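Local coordinates for protein cytosolic IMP-GMP specific 5'-nucleotidase (Legionella pneumophila subsp. pneumophila, PDB 4OHF) that probably removes the 5'-phosphate of IMP and GMP by hydrolysis, as a magnesium-binding cytosolic nucleotidase of the HAD clan, at residues R91-T97 and P404-R408. Residues are numbered along the deposited sequence; the frame is centred on the assembly and turned at random.
Sequences RLSYHGT and PKWER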
loop_
_atom_site.group_PDB
_atom_site.type_symbol
_atom_site.label_atom_id
_atom_site.label_comp_id
_atom_site.label_asym_id
_atom_site.label_seq_id
_atom_site.Cartn_x
_atom_site.Cartn_y
_atom_site.Cartn_z
ATOM N N ARG B 91 -24.688 10.757 -4.445
ATOM C CA ARG B 91 -25.964 11.436 -4.329
ATOM C C ARG B 91 -26.355 11.890 -5.733
ATOM O O ARG B 91 -27.499 11.725 -6.166
ATOM C CB ARG B 91 -25.821 12.636 -3.389
ATOM C CG ARG B 91 -26.926 13.674 -3.507
ATOM C CD ARG B 91 -28.287 13.088 -3.211
ATOM N NE ARG B 91 -29.340 14.079 -3.393
ATOM C CZ ARG B 91 -30.630 13.839 -3.194
ATOM N NH1 ARG B 91 -31.036 12.638 -2.805
ATOM N NH2 ARG B 91 -31.513 14.805 -3.393
ATOM N N LEU B 92 -25.402 12.481 -6.442
ATOM C CA LEU B 92 -25.654 12.905 -7.809
ATOM C C LEU B 92 -24.361 13.109 -8.587
ATOM O O LEU B 92 -23.308 13.356 -8.007
ATOM C CB LEU B 92 -26.553 14.147 -7.837
ATOM C CG LEU B 92 -26.214 15.415 -7.074
ATOM C CD1 LEU B 92 -25.081 16.112 -7.775
ATOM C CD2 LEU B 92 -27.438 16.322 -7.038
ATOM N N SER B 93 -24.443 12.961 -9.904
ATOM C CA SER B 93 -23.269 13.090 -10.747
ATOM C C SER B 93 -23.510 13.739 -12.104
ATOM O O SER B 93 -24.625 13.746 -12.627
ATOM C CB SER B 93 -22.637 11.710 -10.954
ATOM O OG SER B 93 -23.563 10.812 -11.544
ATOM N N TYR B 94 -22.435 14.283 -12.663
ATOM C CA TYR B 94 -22.475 14.931 -13.961
ATOM C C TYR B 94 -21.250 14.523 -14.788
ATOM O O TYR B 94 -20.169 14.267 -14.243
ATOM C CB TYR B 94 -22.465 16.462 -13.809
ATOM C CG TYR B 94 -23.748 17.105 -13.314
ATOM C CD1 TYR B 94 -24.204 16.901 -12.012
ATOM C CD2 TYR B 94 -24.497 17.938 -14.148
ATOM C CE1 TYR B 94 -25.378 17.510 -11.554
ATOM C CE2 TYR B 94 -25.671 18.553 -13.701
ATOM C CZ TYR B 94 -26.106 18.333 -12.406
ATOM O OH TYR B 94 -27.279 18.908 -11.965
ATOM N N HIS B 95 -21.439 14.426 -16.101
ATOM C CA HIS B 95 -20.330 14.135 -17.002
ATOM C C HIS B 95 -20.187 15.487 -17.691
ATOM O O HIS B 95 -20.975 15.831 -18.568
ATOM C CB HIS B 95 -20.694 13.059 -18.024
ATOM C CG HIS B 95 -19.588 12.749 -18.987
ATOM N ND1 HIS B 95 -18.480 12.005 -18.638
ATOM C CD2 HIS B 95 -19.399 13.122 -20.275
ATOM C CE1 HIS B 95 -17.657 11.933 -19.669
ATOM N NE2 HIS B 95 -18.191 12.602 -20.675
ATOM N N GLY B 96 -19.205 16.269 -17.264
ATOM C CA GLY B 96 -19.044 17.593 -17.826
ATOM C C GLY B 96 -20.169 18.449 -17.282
ATOM O O GLY B 96 -20.336 18.553 -16.067
ATOM N N THR B 97 -20.957 19.047 -18.167
ATOM C CA THR B 97 -22.069 19.887 -17.738
ATOM C C THR B 97 -23.354 19.078 -17.713
ATOM O O THR B 97 -24.300 19.417 -17.004
ATOM C CB THR B 97 -22.270 21.076 -18.696
ATOM O OG1 THR B 97 -21.061 21.845 -18.765
ATOM C CG2 THR B 97 -23.407 21.968 -18.208
ATOM N N PRO B 404 -28.967 25.085 -7.952
ATOM C CA PRO B 404 -29.744 24.174 -8.801
ATOM C C PRO B 404 -29.108 22.848 -9.219
ATOM O O PRO B 404 -29.790 21.822 -9.279
ATOM C CB PRO B 404 -30.134 25.053 -10.002
ATOM C CG PRO B 404 -29.166 26.179 -9.979
ATOM C CD PRO B 404 -28.973 26.446 -8.513
ATOM N N LYS B 405 -27.811 22.852 -9.504
ATOM C CA LYS B 405 -27.150 21.623 -9.900
ATOM C C LYS B 405 -26.712 20.722 -8.746
ATOM O O LYS B 405 -26.790 19.493 -8.849
ATOM C CB LYS B 405 -25.910 21.933 -10.744
ATOM C CG LYS B 405 -26.194 22.536 -12.118
ATOM C CD LYS B 405 -24.902 22.984 -12.837
ATOM C CE LYS B 405 -24.047 21.814 -13.313
ATOM N NZ LYS B 405 -22.786 22.257 -14.023
ATOM N N TRP B 406 -26.268 21.315 -7.639
ATOM C CA TRP B 406 -25.716 20.516 -6.549
ATOM C C TRP B 406 -26.369 20.492 -5.179
ATOM O O TRP B 406 -25.976 19.693 -4.330
ATOM C CB TRP B 406 -24.248 20.875 -6.372
ATOM C CG TRP B 406 -23.485 20.814 -7.629
ATOM C CD1 TRP B 406 -23.204 21.855 -8.486
ATOM C CD2 TRP B 406 -22.932 19.648 -8.221
ATOM N NE1 TRP B 406 -22.507 21.394 -9.580
ATOM C CE2 TRP B 406 -22.329 20.040 -9.442
ATOM C CE3 TRP B 406 -22.880 18.305 -7.842
ATOM C CZ2 TRP B 406 -21.683 19.128 -10.283
ATOM C CZ3 TRP B 406 -22.239 17.404 -8.671
ATOM C CH2 TRP B 406 -21.649 17.819 -9.880
ATOM N N GLU B 407 -27.356 21.340 -4.952
ATOM C CA GLU B 407 -28.012 21.361 -3.657
ATOM C C GLU B 407 -27.020 21.895 -2.618
ATOM O O GLU B 407 -26.100 22.625 -2.974
ATOM C CB GLU B 407 -28.517 19.951 -3.313
ATOM C CG GLU B 407 -29.813 19.586 -4.041
ATOM C CD GLU B 407 -29.951 18.093 -4.363
ATOM O OE1 GLU B 407 -31.040 17.681 -4.834
ATOM O OE2 GLU B 407 -28.976 17.328 -4.156
ATOM N N ARG B 408 -27.203 21.524 -1.354
ATOM C CA ARG B 408 -26.348 22.005 -0.262
ATOM C C ARG B 408 -24.935 21.464 -0.177
ATOM O O ARG B 408 -24.645 20.336 -0.587
ATOM C CB ARG B 408 -27.025 21.751 1.082
ATOM C CG ARG B 408 -28.036 22.801 1.451
ATOM C CD ARG B 408 -28.837 22.408 2.665
ATOM N NE ARG B 408 -30.042 21.695 2.277
ATOM C CZ ARG B 408 -30.963 21.293 3.140
ATOM N NH1 ARG B 408 -30.797 21.541 4.436
ATOM N NH2 ARG B 408 -32.050 20.660 2.713
#
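Y94 lies against both K405 and W406, its CG held anti to the carbonyl carbon (chi1 -73°), which carries the ring out over the 404-408 loop. Starting from CB, the ring root CG already skirts the six-membered ring of W406, and CD1 of Y94 comes within 3.5 Å of W406 CH2. The two side chains run in opposite directions; the Y94 ring and the six-membered ring of W406 are inclined by 42°, their centroids 4.7 Å apart, with Y94 CE1 over one indole face, displaced toward its rim. On the other branch, Y94 CE2 touches K405 CE at 3.7 Å. At the tip, Y94 OH lies 3.2 Å from K405 O and also brushes K405 CB. The lysine chain bends beyond this point, and K405 NZ, like W406 NE1, is hydrogen-bonded to the backbone oxygen of D67. L92 CD2 lies against E407 OE2 at 3.4 Å and near K405 O. There R91 NH2 meets E407 OE1 at 3.3 Å in a salt bridge, the oxygen near the guanidinium plane but approached from above the carboxylate plane; R91 NE adds a weak bond to E407 OE2. The loop following helix 374-399 thus covers one face of an antiparallel sheet, at strand 90-95, where R91 and L92 form a classic beta bulge opposite K83.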